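Local coordinates for uncharacterized tRNA/rRNA methyltransferase HI_0380 (Haemophilus influenzae, PDB 3ILK), which probably binds tRNA or rRNA and methylates it with S-adenosyl-L-methionine as donor, at residues L132-N137 / A146-L151; E100-Y105 / I109-G114; G19-A24 / T34-V39; A83-L88 / E123-C128; R26-M31 / E56-N61. All coordinates share one frame; numbering follows the deposited sequence.

How the contacts relate
All five contacts lie in the SpoU-family methyltransferase region and join loops, helices and strands around one parallel sheet. Contacts 3 and 5 share helix 18-31, alternate along the chain and have centres only about 7 Å apart. Further on, contact 4 spans the chain that contains contact 2, and contact 1 comes last. Contact 1 touches each of the others: its helix 145-169 packs on F113 of contact 2 and on helix 18-31 of contacts 3 and 5, while N133 lies against the loop of contact 4. Contacts 4 and 5 are farthest apart, about 28 Å between centres. Contacts 1, 2 and 4 include residues that probably bind S-adenosyl-L-methionine; contacts 1 and 5 reach the second subunit.

Contact 1 of 5, residues L132-N137 / A146-L151; sequences LNIPAN and AMAVQL. With EDO (1,2-ethanediol), chain D.
I134, in the irregular run after strand 130-132, faces A148 near the start of helix 145-169, and I134 CA and A148 CA, 7.9 Å apart, are the closest pair of CA atoms. Residues 132-137 are largely extended, without regular structure beyond L132, whereas 146-151 are regular alpha helix, with Q150 N bonded to A146 O and L151 N to M147 O. No hydrogen bond joins the two; the two branches of I134 rest on the helix. I134 CD1 meets A148 CB at 4.0 Å, and I134 CG2 meets L151 CD1 at 3.8 Å. The longer arm starts beside the backbone N (chi1 -58°) and runs straight on (chi2 179°), which carries CD1 out to the alanine. In SPOUT methyltransferases the C-terminal part of the catalytic domain is knotted and forms the cofactor pocket, and this segment probably belongs to it. I134 probably binds S-adenosyl-L-methionine, as does L143, which lies close to A148. An ethanediol, probably from the crystallisation liquor, sits here: I134 N donates to its O1 at 2.8 Å in a nearly straight bond (171°), and N133 ND2 lies 3.2 Å from the same O1. N133 ND2 is hydrogen-bonded to S82 O. P95 packs against I134. On the dimer side, L151 touches L151 of the second subunit, and N137 ND2 donates to K29 O of that subunit.

Contact 2 of 5, residues E100-Y105 / I109-G114; sequences EKVVAY and IAIVFG
I109, at the start of strand 109-113, is the bump of this contact, and V102 of helix 95-104 and Y105 just after it form the hollow that takes it. Both branches of the isoleucine meet the valine. I109 CG2 rests on V102 CG1 at 3.8 Å and is nearly as close to V102 CG2, so the shorter branch meets both methyls. On the longer branch, I109 CG1 lies between Y105 CD2, at 3.8 Å, and V102 CG1, at 3.9 Å, while I109 CD1 reaches V102 O, also at 3.8 Å. An uncommon second torsion (chi2 104°) swings CD1 over toward that helix backbone. Y105 and I109 run past each other in opposite directions, and the hydroxyl of the tyrosine goes on to a hydrogen bond with S76 OG. I111, two residues farther on the same face of the strand, adds a looser contact, its CD1 4.5 Å from V102 CG2. Strand 109-113 lies in the parallel sheet between strands 8-13 and 77-81 and leads into G114, probably part of the S-adenosyl-L-methionine site. V102 is flanked by I8 of strand 8-13 and L156 of helix 145-169, and L77 of strand 77-81 packs on both Y105 and I109.

Contact 3 of 5, residues G19-A24 / T34-V39; sequences GNIGSA and TQLCLV
I21 of helix 18-31 lies over L36 and L38 of strand 35-39, the helix and second strand of a beta-alpha-beta crossover that begins with strand 8-13. At the start of the segment, G19 carries a carbonyl oxygen used twice by S23. N20 O takes the amide of A24 in the regular helical pattern. I21 is the residue that reaches the sheet. Its CG1 stands beside the backbone N, and the straight chi2 (174°) carries CD1 out to L38. The shorter branch lies between the two leucines, I21 CG2 being 4.1 Å from L38 CD1 and 4.3 Å from L36 CD2, and T15 and P41 pack around the same isoleucine. G22 continues the helix. S23 closes the turn, its N donating to G19 O at 3.0 Å and its OG to the same oxygen at 3.2 Å, the hydroxyl coming from above the carbonyl plane (43° out of it). The tightest meeting belongs to two methyl groups whose side chains cross obliquely: I21 CD1 and L38 CD1 are 3.4 Å apart, closer than usual van der Waals contact.

Contact 4 of 5, residues A83-L88 / E123-C128; sequences ARLRHL and EELLKC
One methyl group, L125 CD1, makes every touch across this contact, and one of its partners is the edge of an imidazole. H87 NE2 lies 4.1 Å from L125 CD1, with the methyl near the plane of the ring and the two side chains at about a right angle. H87 CG stands between the backbone N and the carbonyl carbon (chi1 83°), a placement that brings the ring end forward to the leucine. L88 CG lies 3.7 Å above one face of that ring, toward the rim. The same L125 CD1 meets L88 CD1 at 4.3 Å and, more peripherally, L85 CD1 at 4.4 Å. Residues 86-88 form a short 3-10 turn in the loop after strand 77-81, a loop that starts by A83, probably part of the S-adenosyl-L-methionine site. Just past helix 122-126, K127 NZ forms salt bridges with E123 OE2 and D69, and on the helix E124 pairs with R115. Across these two segments the contact is apolar, with no hydrogen bond or salt bridge between them, while K127 with D69 and E124 with R115 make ionic links beyond them.

Contact 5 of 5, residues R26-M31 / E56-N61; sequences RAMKTM and ENIVKN. With SO4 (sulfate ion), chain I.
The N57 amide meets K29 from above its plane: K29 NZ donates to N57 OD1 at 3.2 Å, standing 43° out of the carbonyl plane. The guanidinium of R26, by contrast, is met at its edge, where the sulfur of a sulfate ion lies in plane. R26 NH1 donates to sulfate O3 at 2.7 Å, and R26 NH2 reaches the same O3 in a weak bond of 3.3 Å; N20 ND2 and N144 ND2 of the second subunit also hydrogen-bond the sulfate, which probably came from the crystallisation liquor. The axes of segments 26-31 and 56-61 cross at 118° and approach to 9.6 Å, both helices packing on L36 of strand 35-39 in the parallel sheet. I58 lies between the helices. Its CD1 presses on K29 CB at 3.4 Å, a tight fit, and I58 CG2 meets the methyl CE of selenomethionine M28 at 4.0 Å, a bend at chi3 (56°) having turned that methyl over. The extended K29 chain passes I58 on its way to the amide, and K29 NZ has its stronger hydrogen bond to G54 O.

Contact 1 of 5, residues L132-N137 / A146-L151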
# COMPACT_ATOMS: atom_id res chain seq x y z
N LEU A 132 -21.88 1.19 -6.46
CA LEU A 132 -20.48 1.31 -6.08
C LEU A 132 -20.05 2.76 -6.12
O LEU A 132 -20.09 3.40 -7.16
CB LEU A 132 -19.62 0.43 -6.99
CG LEU A 132 -18.09 0.51 -6.77
CD1 LEU A 132 -17.78 0.10 -5.36
CD2 LEU A 132 -17.33 -0.41 -7.78
N ASN A 133 -19.66 3.28 -4.95
CA ASN A 133 -19.23 4.67 -4.93
C ASN A 133 -17.79 4.70 -4.49
O ASN A 133 -17.42 4.04 -3.50
CB ASN A 133 -20.10 5.52 -3.98
CG ASN A 133 -19.59 6.94 -3.87
OD1 ASN A 133 -18.97 7.31 -2.88
ND2 ASN A 133 -19.80 7.72 -4.91
N ILE A 134 -16.99 5.51 -5.16
CA ILE A 134 -15.58 5.59 -4.84
C ILE A 134 -15.36 6.78 -3.92
O ILE A 134 -15.57 7.93 -4.35
CB ILE A 134 -14.71 5.73 -6.11
CG1 ILE A 134 -14.95 4.57 -7.09
CG2 ILE A 134 -13.23 5.82 -5.71
CD1 ILE A 134 -14.13 4.64 -8.43
N PRO A 135 -14.91 6.53 -2.68
CA PRO A 135 -14.68 7.64 -1.77
C PRO A 135 -13.73 8.64 -2.45
O PRO A 135 -12.72 8.24 -3.05
CB PRO A 135 -13.96 6.99 -0.61
CG PRO A 135 -14.38 5.57 -0.67
CD PRO A 135 -14.41 5.26 -2.12
N ALA A 136 -14.04 9.92 -2.35
CA ALA A 136 -13.32 10.91 -3.11
C ALA A 136 -13.44 12.25 -2.43
O ALA A 136 -14.19 12.40 -1.49
CB ALA A 136 -13.80 10.93 -4.59
N ASN A 137 -12.64 13.20 -2.88
CA ASN A 137 -12.75 14.60 -2.44
C ASN A 137 -14.22 15.03 -2.61
O ASN A 137 -14.75 14.99 -3.73
CB ASN A 137 -11.83 15.46 -3.32
CG ASN A 137 -11.80 16.93 -2.92
OD1 ASN A 137 -12.53 17.38 -2.02
ND2 ASN A 137 -10.93 17.70 -3.60
N ALA A 146 -11.47 5.80 -17.11
CA ALA A 146 -10.24 5.03 -16.95
C ALA A 146 -9.76 5.03 -15.49
O ALA A 146 -9.29 4.01 -15.04
CB ALA A 146 -9.15 5.62 -17.84
N MSE A 147 -9.85 6.18 -14.82
CA MSE A 147 -9.45 6.30 -13.41
C MSE A 147 -10.35 5.37 -12.59
O MSE A 147 -9.85 4.61 -11.76
CB MSE A 147 -9.61 7.77 -12.91
CG MSE A 147 -8.64 8.78 -13.49
SE MSE A 147 -9.10 10.72 -13.18
CE MSE A 147 -7.32 11.46 -13.77
N ALA A 148 -11.66 5.39 -12.87
CA ALA A 148 -12.57 4.56 -12.12
C ALA A 148 -12.31 3.06 -12.32
O ALA A 148 -12.35 2.27 -11.36
CB ALA A 148 -14.04 4.94 -12.38
N VAL A 149 -12.06 2.67 -13.56
CA VAL A 149 -11.80 1.27 -13.88
C VAL A 149 -10.47 0.82 -13.25
O VAL A 149 -10.42 -0.24 -12.66
CB VAL A 149 -11.86 1.00 -15.42
CG1 VAL A 149 -11.43 -0.48 -15.78
CG2 VAL A 149 -13.31 1.33 -15.96
N GLN A 150 -9.43 1.64 -13.39
CA GLN A 150 -8.12 1.37 -12.75
C GLN A 150 -8.34 1.06 -11.27
O GLN A 150 -7.90 0.01 -10.80
CB GLN A 150 -7.18 2.57 -12.93
CG GLN A 150 -5.68 2.35 -12.57
CD GLN A 150 -5.00 1.19 -13.29
OE1 GLN A 150 -5.02 0.07 -12.77
NE2 GLN A 150 -4.31 1.45 -14.44
N LEU A 151 -9.07 1.93 -10.56
CA LEU A 151 -9.19 1.77 -9.10
C LEU A 151 -10.00 0.57 -8.75
O LEU A 151 -9.67 -0.16 -7.80
CB LEU A 151 -9.84 2.99 -8.44
CG LEU A 151 -9.11 4.30 -8.27
CD1 LEU A 151 -9.78 5.07 -7.15
CD2 LEU A 151 -7.65 4.05 -7.91
C1 EDO D . -18.53 6.24 -8.54
O1 EDO D . -17.93 6.91 -7.44
C2 EDO D . -18.51 7.16 -9.76
O2 EDO D . -17.45 6.74 -10.63

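Contact 2 of 5, residues E100-Y105 / I109-G114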
# COMPACT_ATOMS: atom_id res chain seq x y z
N GLU A 100 -14.51 -7.64 -2.09
CA GLU A 100 -14.66 -8.84 -1.28
C GLU A 100 -15.90 -9.63 -1.69
O GLU A 100 -15.84 -10.86 -1.75
CB GLU A 100 -14.74 -8.53 0.20
CG GLU A 100 -13.42 -8.06 0.74
CD GLU A 100 -13.59 -7.42 2.09
OE1 GLU A 100 -12.71 -6.60 2.45
OE2 GLU A 100 -14.62 -7.72 2.75
N LYS A 101 -17.00 -8.93 -1.98
CA LYS A 101 -18.19 -9.61 -2.48
C LYS A 101 -17.97 -10.24 -3.84
O LYS A 101 -18.45 -11.32 -4.07
CB LYS A 101 -19.36 -8.65 -2.65
CG LYS A 101 -20.22 -8.38 -1.45
CD LYS A 101 -21.39 -7.52 -1.99
CE LYS A 101 -21.80 -6.45 -1.02
NZ LYS A 101 -22.63 -7.06 0.09
N VAL A 102 -17.39 -9.51 -4.80
CA VAL A 102 -17.18 -10.06 -6.13
C VAL A 102 -16.36 -11.38 -6.03
O VAL A 102 -16.76 -12.44 -6.56
CB VAL A 102 -16.55 -8.98 -7.05
CG1 VAL A 102 -16.32 -9.50 -8.46
CG2 VAL A 102 -17.56 -7.78 -7.15
N VAL A 103 -15.28 -11.32 -5.26
CA VAL A 103 -14.35 -12.41 -5.16
C VAL A 103 -14.99 -13.64 -4.50
O VAL A 103 -14.60 -14.76 -4.80
CB VAL A 103 -13.08 -11.98 -4.35
CG1 VAL A 103 -13.10 -12.57 -2.91
CG2 VAL A 103 -11.87 -12.43 -5.07
N ALA A 104 -15.96 -13.45 -3.61
CA ALA A 104 -16.65 -14.63 -3.02
C ALA A 104 -17.92 -15.02 -3.86
O ALA A 104 -18.61 -15.99 -3.54
CB ALA A 104 -17.04 -14.30 -1.62
N TYR A 105 -18.24 -14.28 -4.93
CA TYR A 105 -19.50 -14.56 -5.67
C TYR A 105 -19.42 -15.80 -6.57
O TYR A 105 -18.61 -15.87 -7.51
CB TYR A 105 -20.02 -13.35 -6.53
CG TYR A 105 -21.44 -13.67 -7.00
CD1 TYR A 105 -22.48 -13.79 -6.07
CD2 TYR A 105 -21.73 -13.96 -8.35
CE1 TYR A 105 -23.75 -14.09 -6.45
CE2 TYR A 105 -23.05 -14.34 -8.74
CZ TYR A 105 -24.03 -14.34 -7.81
OH TYR A 105 -25.30 -14.69 -8.13
N ILE A 109 -20.33 -11.81 -12.70
CA ILE A 109 -20.53 -10.53 -12.11
C ILE A 109 -20.34 -9.52 -13.26
O ILE A 109 -19.35 -9.61 -14.04
CB ILE A 109 -19.41 -10.28 -11.00
CG1 ILE A 109 -19.46 -11.33 -9.90
CG2 ILE A 109 -19.47 -8.84 -10.44
CD1 ILE A 109 -18.35 -12.37 -10.05
N ALA A 110 -21.27 -8.59 -13.41
CA ALA A 110 -20.95 -7.41 -14.27
C ALA A 110 -20.70 -6.20 -13.37
O ALA A 110 -21.41 -5.98 -12.40
CB ALA A 110 -22.11 -7.14 -15.24
N ILE A 111 -19.63 -5.47 -13.60
CA ILE A 111 -19.51 -4.17 -13.00
C ILE A 111 -19.71 -3.12 -14.08
O ILE A 111 -18.96 -3.09 -15.04
CB ILE A 111 -18.16 -4.04 -12.28
CG1 ILE A 111 -17.95 -5.28 -11.35
CG2 ILE A 111 -18.13 -2.75 -11.50
CD1 ILE A 111 -16.55 -5.34 -10.76
N VAL A 112 -20.70 -2.23 -13.87
CA VAL A 112 -21.18 -1.33 -14.89
C VAL A 112 -20.75 0.05 -14.48
O VAL A 112 -21.04 0.49 -13.38
CB VAL A 112 -22.75 -1.41 -15.09
CG1 VAL A 112 -23.19 -0.58 -16.34
CG2 VAL A 112 -23.21 -2.92 -15.23
N PHE A 113 -20.05 0.68 -15.41
CA PHE A 113 -19.55 2.05 -15.30
C PHE A 113 -20.45 2.93 -16.12
O PHE A 113 -20.53 2.81 -17.37
CB PHE A 113 -18.08 2.10 -15.77
CG PHE A 113 -17.14 1.34 -14.85
CD1 PHE A 113 -17.02 -0.06 -14.94
CD2 PHE A 113 -16.39 2.02 -13.90
CE1 PHE A 113 -16.15 -0.76 -14.09
CE2 PHE A 113 -15.55 1.33 -13.04
CZ PHE A 113 -15.44 -0.06 -13.12
N GLY A 114 -21.16 3.83 -15.41
CA GLY A 114 -22.17 4.65 -16.07
C GLY A 114 -21.42 5.78 -16.70
O GLY A 114 -20.21 5.93 -16.50

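Contact 3 of 5, residues G19-A24 / T34-V39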
# COMPACT_ATOMS: atom_id res chain seq x y z
N GLY A 19 -10.57 6.89 -27.47
CA GLY A 19 -9.42 6.67 -26.60
C GLY A 19 -9.76 6.16 -25.21
O GLY A 19 -8.96 5.46 -24.62
N ASN A 20 -10.93 6.51 -24.68
CA ASN A 20 -11.33 6.09 -23.35
C ASN A 20 -11.50 4.58 -23.22
O ASN A 20 -11.24 4.00 -22.16
CB ASN A 20 -12.63 6.78 -22.95
CG ASN A 20 -12.48 8.28 -22.85
OD1 ASN A 20 -11.36 8.79 -22.90
ND2 ASN A 20 -13.59 8.99 -22.72
N ILE A 21 -12.01 3.95 -24.27
CA ILE A 21 -12.05 2.47 -24.35
C ILE A 21 -10.62 1.91 -24.27
O ILE A 21 -10.37 0.96 -23.57
CB ILE A 21 -12.67 2.03 -25.72
CG1 ILE A 21 -14.11 2.50 -25.82
CG2 ILE A 21 -12.43 0.55 -25.97
CD1 ILE A 21 -14.73 2.24 -27.18
N GLY A 22 -9.69 2.48 -25.04
CA GLY A 22 -8.31 2.04 -24.89
C GLY A 22 -7.72 2.16 -23.47
O GLY A 22 -7.03 1.24 -23.01
N SER A 23 -7.94 3.31 -22.82
CA SER A 23 -7.31 3.64 -21.54
C SER A 23 -7.93 2.68 -20.49
O SER A 23 -7.21 2.20 -19.61
CB SER A 23 -7.53 5.10 -21.16
OG SER A 23 -6.96 5.92 -22.16
N ALA A 24 -9.23 2.39 -20.61
CA ALA A 24 -9.88 1.39 -19.68
C ALA A 24 -9.39 -0.07 -19.84
O ALA A 24 -9.30 -0.83 -18.83
CB ALA A 24 -11.40 1.44 -19.83
N THR A 34 -9.98 -9.26 -18.10
CA THR A 34 -9.98 -9.50 -19.55
C THR A 34 -11.32 -9.29 -20.26
O THR A 34 -11.34 -9.26 -21.49
CB THR A 34 -9.57 -10.94 -19.85
OG1 THR A 34 -10.43 -11.81 -19.11
CG2 THR A 34 -8.12 -11.21 -19.42
N GLN A 35 -12.45 -9.22 -19.55
CA GLN A 35 -13.74 -9.21 -20.23
C GLN A 35 -14.35 -7.85 -20.26
O GLN A 35 -14.81 -7.36 -19.24
CB GLN A 35 -14.76 -10.11 -19.58
CG GLN A 35 -14.25 -11.49 -19.23
CD GLN A 35 -14.64 -12.50 -20.26
OE1 GLN A 35 -15.51 -13.34 -20.03
NE2 GLN A 35 -14.02 -12.41 -21.44
N LEU A 36 -14.39 -7.27 -21.45
CA LEU A 36 -14.85 -5.94 -21.66
C LEU A 36 -16.14 -5.94 -22.55
O LEU A 36 -16.20 -6.60 -23.59
CB LEU A 36 -13.72 -5.09 -22.33
CG LEU A 36 -14.16 -3.67 -22.66
CD1 LEU A 36 -14.41 -2.87 -21.36
CD2 LEU A 36 -13.09 -2.95 -23.56
N CYS A 37 -17.14 -5.18 -22.11
CA CYS A 37 -18.37 -4.97 -22.86
C CYS A 37 -18.70 -3.48 -22.95
O CYS A 37 -18.72 -2.76 -21.92
CB CYS A 37 -19.48 -5.74 -22.16
SG CYS A 37 -21.11 -5.64 -22.89
N LEU A 38 -18.91 -3.01 -24.19
CA LEU A 38 -19.34 -1.65 -24.56
C LEU A 38 -20.84 -1.57 -24.91
O LEU A 38 -21.34 -2.41 -25.69
CB LEU A 38 -18.48 -1.15 -25.72
CG LEU A 38 -16.95 -1.39 -25.64
CD1 LEU A 38 -16.24 -0.81 -26.89
CD2 LEU A 38 -16.36 -0.79 -24.33
N VAL A 39 -21.56 -0.62 -24.28
CA VAL A 39 -22.94 -0.30 -24.65
C VAL A 39 -22.91 0.95 -25.49
O VAL A 39 -22.45 2.01 -25.04
CB VAL A 39 -23.86 -0.14 -23.45
CG1 VAL A 39 -25.37 0.08 -23.85
CG2 VAL A 39 -23.74 -1.42 -22.48

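Contact 4 of 5, residues A83-L88 / E123-C128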
# COMPACT_ATOMS: atom_id res chain seq x y z
N ALA A 83 -22.74 7.93 -7.93
CA ALA A 83 -22.63 8.96 -6.92
C ALA A 83 -23.29 8.48 -5.62
O ALA A 83 -24.06 7.49 -5.57
CB ALA A 83 -23.29 10.27 -7.39
N ARG A 84 -22.97 9.21 -4.57
CA ARG A 84 -23.50 8.90 -3.27
C ARG A 84 -24.91 9.46 -3.16
O ARG A 84 -25.16 10.38 -2.42
CB ARG A 84 -22.54 9.41 -2.17
CG ARG A 84 -22.61 8.51 -0.92
CD ARG A 84 -21.48 8.67 0.11
NE ARG A 84 -21.32 7.37 0.77
CZ ARG A 84 -22.30 6.75 1.44
NH1 ARG A 84 -23.50 7.32 1.57
NH2 ARG A 84 -22.10 5.55 1.98
N LEU A 85 -25.83 8.86 -3.92
CA LEU A 85 -27.23 9.23 -4.01
C LEU A 85 -27.98 8.77 -2.78
O LEU A 85 -28.00 7.56 -2.47
CB LEU A 85 -27.86 8.66 -5.29
CG LEU A 85 -27.28 9.30 -6.58
CD1 LEU A 85 -27.79 8.61 -7.82
CD2 LEU A 85 -27.65 10.77 -6.64
N ARG A 86 -28.61 9.71 -2.08
CA ARG A 86 -29.30 9.37 -0.84
C ARG A 86 -30.38 8.27 -0.99
O ARG A 86 -30.55 7.47 -0.08
CB ARG A 86 -29.82 10.61 -0.10
CG ARG A 86 -30.99 11.34 -0.78
CD ARG A 86 -31.47 12.54 -0.01
NE ARG A 86 -32.49 13.23 -0.80
CZ ARG A 86 -33.40 14.08 -0.32
NH1 ARG A 86 -34.29 14.64 -1.15
NH2 ARG A 86 -33.42 14.38 0.98
N HIS A 87 -31.09 8.19 -2.13
CA HIS A 87 -32.12 7.14 -2.28
C HIS A 87 -31.57 5.70 -2.46
O HIS A 87 -32.32 4.72 -2.44
CB HIS A 87 -33.09 7.49 -3.42
CG HIS A 87 -32.58 7.09 -4.78
ND1 HIS A 87 -31.61 7.80 -5.44
CD2 HIS A 87 -32.97 6.11 -5.62
CE1 HIS A 87 -31.39 7.26 -6.63
NE2 HIS A 87 -32.22 6.24 -6.77
N LEU A 88 -30.25 5.59 -2.61
CA LEU A 88 -29.55 4.31 -2.77
C LEU A 88 -28.84 3.86 -1.53
O LEU A 88 -28.05 2.90 -1.57
CB LEU A 88 -28.51 4.42 -3.87
CG LEU A 88 -29.10 4.74 -5.25
CD1 LEU A 88 -27.96 4.85 -6.23
CD2 LEU A 88 -30.07 3.63 -5.64
N GLU A 123 -34.10 3.01 -14.22
CA GLU A 123 -34.18 1.59 -14.62
C GLU A 123 -32.83 0.82 -14.44
O GLU A 123 -32.80 -0.27 -13.79
CB GLU A 123 -34.67 1.47 -16.07
CG GLU A 123 -34.82 0.06 -16.61
CD GLU A 123 -35.35 0.04 -18.05
OE1 GLU A 123 -35.15 1.03 -18.82
OE2 GLU A 123 -35.98 -0.99 -18.40
N GLU A 124 -31.74 1.41 -14.93
CA GLU A 124 -30.41 0.77 -14.82
C GLU A 124 -29.99 0.59 -13.35
O GLU A 124 -29.57 -0.51 -12.99
CB GLU A 124 -29.32 1.50 -15.59
CG GLU A 124 -29.65 1.47 -17.12
CD GLU A 124 -28.90 2.55 -17.92
OE1 GLU A 124 -28.23 3.42 -17.37
OE2 GLU A 124 -29.04 2.53 -19.13
N LEU A 125 -30.14 1.65 -12.53
CA LEU A 125 -29.88 1.54 -11.06
C LEU A 125 -30.69 0.43 -10.41
O LEU A 125 -30.16 -0.32 -9.57
CB LEU A 125 -30.15 2.87 -10.34
CG LEU A 125 -29.34 4.13 -10.78
CD1 LEU A 125 -29.91 5.41 -10.07
CD2 LEU A 125 -27.83 4.02 -10.51
N LEU A 126 -31.98 0.34 -10.75
CA LEU A 126 -32.85 -0.68 -10.15
C LEU A 126 -32.33 -2.07 -10.55
O LEU A 126 -32.44 -3.03 -9.79
CB LEU A 126 -34.33 -0.50 -10.56
CG LEU A 126 -35.37 -1.55 -10.08
CD1 LEU A 126 -35.45 -1.63 -8.57
CD2 LEU A 126 -36.78 -1.29 -10.68
N LYS A 127 -31.72 -2.16 -11.72
CA LYS A 127 -31.20 -3.46 -12.13
C LYS A 127 -29.84 -3.85 -11.52
O LYS A 127 -29.42 -4.99 -11.68
CB LYS A 127 -31.23 -3.61 -13.64
CG LYS A 127 -32.65 -3.65 -14.23
CD LYS A 127 -32.59 -3.42 -15.76
CE LYS A 127 -33.90 -3.84 -16.45
NZ LYS A 127 -33.88 -3.31 -17.85
N CYS A 128 -29.22 -2.96 -10.74
CA CYS A 128 -28.02 -3.32 -9.99
C CYS A 128 -28.33 -3.82 -8.58
O CYS A 128 -29.14 -3.22 -7.89
CB CYS A 128 -27.13 -2.13 -9.84
SG CYS A 128 -26.66 -1.50 -11.45

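Contact 5 of 5, residues R26-M31 / E56-N61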
# COMPACT_ATOMS: atom_id res chain seq x y z
N ARG A 26 -6.39 -0.95 -21.07
CA ARG A 26 -5.08 -0.88 -20.38
C ARG A 26 -5.19 -1.05 -18.84
O ARG A 26 -4.54 -1.95 -18.26
CB ARG A 26 -4.33 0.40 -20.82
CG ARG A 26 -2.90 0.54 -20.28
CD ARG A 26 -2.35 1.90 -20.61
NE ARG A 26 -0.90 2.02 -20.34
CZ ARG A 26 -0.17 3.10 -20.59
NH1 ARG A 26 -0.73 4.17 -21.12
NH2 ARG A 26 1.11 3.11 -20.31
N ALA A 27 -6.02 -0.22 -18.17
CA ALA A 27 -6.22 -0.34 -16.70
C ALA A 27 -6.61 -1.77 -16.27
O ALA A 27 -5.99 -2.36 -15.38
CB ALA A 27 -7.27 0.69 -16.17
N MSE A 28 -7.58 -2.34 -16.96
CA MSE A 28 -7.96 -3.73 -16.75
C MSE A 28 -6.79 -4.73 -16.86
O MSE A 28 -6.65 -5.65 -15.99
CB MSE A 28 -9.02 -4.16 -17.78
CG MSE A 28 -10.34 -3.42 -17.67
SE MSE A 28 -11.60 -3.80 -19.10
CE MSE A 28 -11.78 -5.71 -19.05
N LYS A 29 -6.03 -4.65 -17.95
CA LYS A 29 -4.94 -5.58 -18.17
C LYS A 29 -3.85 -5.46 -17.10
O LYS A 29 -3.26 -6.47 -16.74
CB LYS A 29 -4.34 -5.43 -19.59
CG LYS A 29 -3.39 -6.60 -19.98
CD LYS A 29 -2.97 -6.49 -21.41
CE LYS A 29 -2.12 -7.69 -21.85
NZ LYS A 29 -1.84 -7.59 -23.28
N THR A 30 -3.58 -4.26 -16.59
CA THR A 30 -2.56 -4.11 -15.56
C THR A 30 -2.97 -4.92 -14.34
O THR A 30 -2.14 -5.23 -13.53
CB THR A 30 -2.33 -2.63 -15.09
OG1 THR A 30 -3.53 -2.10 -14.51
CG2 THR A 30 -1.92 -1.74 -16.22
N MSE A 31 -4.27 -5.23 -14.20
CA MSE A 31 -4.75 -5.92 -12.99
C MSE A 31 -5.22 -7.34 -13.26
O MSE A 31 -5.60 -8.06 -12.34
CB MSE A 31 -5.85 -5.12 -12.27
CG MSE A 31 -5.36 -3.79 -11.74
SE MSE A 31 -4.00 -3.95 -10.35
CE MSE A 31 -2.70 -2.66 -10.98
N GLU A 56 -4.44 -4.42 -26.68
CA GLU A 56 -5.32 -4.51 -27.84
C GLU A 56 -6.24 -5.73 -27.79
O GLU A 56 -7.38 -5.66 -28.27
CB GLU A 56 -4.54 -4.54 -29.15
CG GLU A 56 -3.84 -3.23 -29.52
CD GLU A 56 -2.49 -3.05 -28.83
OE1 GLU A 56 -2.15 -3.86 -27.94
OE2 GLU A 56 -1.76 -2.09 -29.18
N ASN A 57 -5.74 -6.83 -27.25
CA ASN A 57 -6.51 -8.07 -27.21
C ASN A 57 -7.87 -7.83 -26.55
O ASN A 57 -8.93 -8.33 -27.02
CB ASN A 57 -5.73 -9.19 -26.50
CG ASN A 57 -5.41 -8.85 -25.02
OD1 ASN A 57 -4.73 -7.83 -24.70
ND2 ASN A 57 -5.89 -9.69 -24.11
N ILE A 58 -7.83 -7.05 -25.46
CA ILE A 58 -9.05 -6.74 -24.68
C ILE A 58 -10.05 -5.94 -25.52
O ILE A 58 -11.21 -6.27 -25.55
CB ILE A 58 -8.68 -6.09 -23.30
CG1 ILE A 58 -7.86 -7.09 -22.45
CG2 ILE A 58 -9.94 -5.53 -22.60
CD1 ILE A 58 -7.22 -6.53 -21.13
N VAL A 59 -9.55 -4.95 -26.27
CA VAL A 59 -10.37 -4.14 -27.17
C VAL A 59 -10.93 -4.98 -28.33
O VAL A 59 -12.12 -4.83 -28.68
CB VAL A 59 -9.56 -2.96 -27.74
CG1 VAL A 59 -10.39 -2.10 -28.74
CG2 VAL A 59 -8.99 -2.13 -26.62
N LYS A 60 -10.10 -5.88 -28.89
CA LYS A 60 -10.55 -6.77 -30.00
C LYS A 60 -11.68 -7.67 -29.56
O LYS A 60 -12.68 -7.88 -30.29
CB LYS A 60 -9.39 -7.67 -30.51
CG LYS A 60 -8.28 -6.97 -31.29
CD LYS A 60 -7.21 -8.03 -31.69
CE LYS A 60 -6.03 -7.40 -32.38
NZ LYS A 60 -4.92 -8.36 -32.70
N ASN A 61 -11.52 -8.24 -28.37
CA ASN A 61 -12.47 -9.25 -27.90
C ASN A 61 -13.70 -8.68 -27.22
O ASN A 61 -14.58 -9.41 -26.83
CB ASN A 61 -11.73 -10.30 -27.05
CG ASN A 61 -10.81 -11.21 -27.91
OD1 ASN A 61 -9.63 -11.32 -27.65
ND2 ASN A 61 -11.36 -11.83 -28.92
S SO4 I . 1.71 6.84 -21.70
O1 SO4 I . 2.38 5.71 -22.31
O2 SO4 I . 0.92 7.55 -22.71
O3 SO4 I . 0.80 6.38 -20.66
O4 SO4 I . 2.66 7.77 -21.12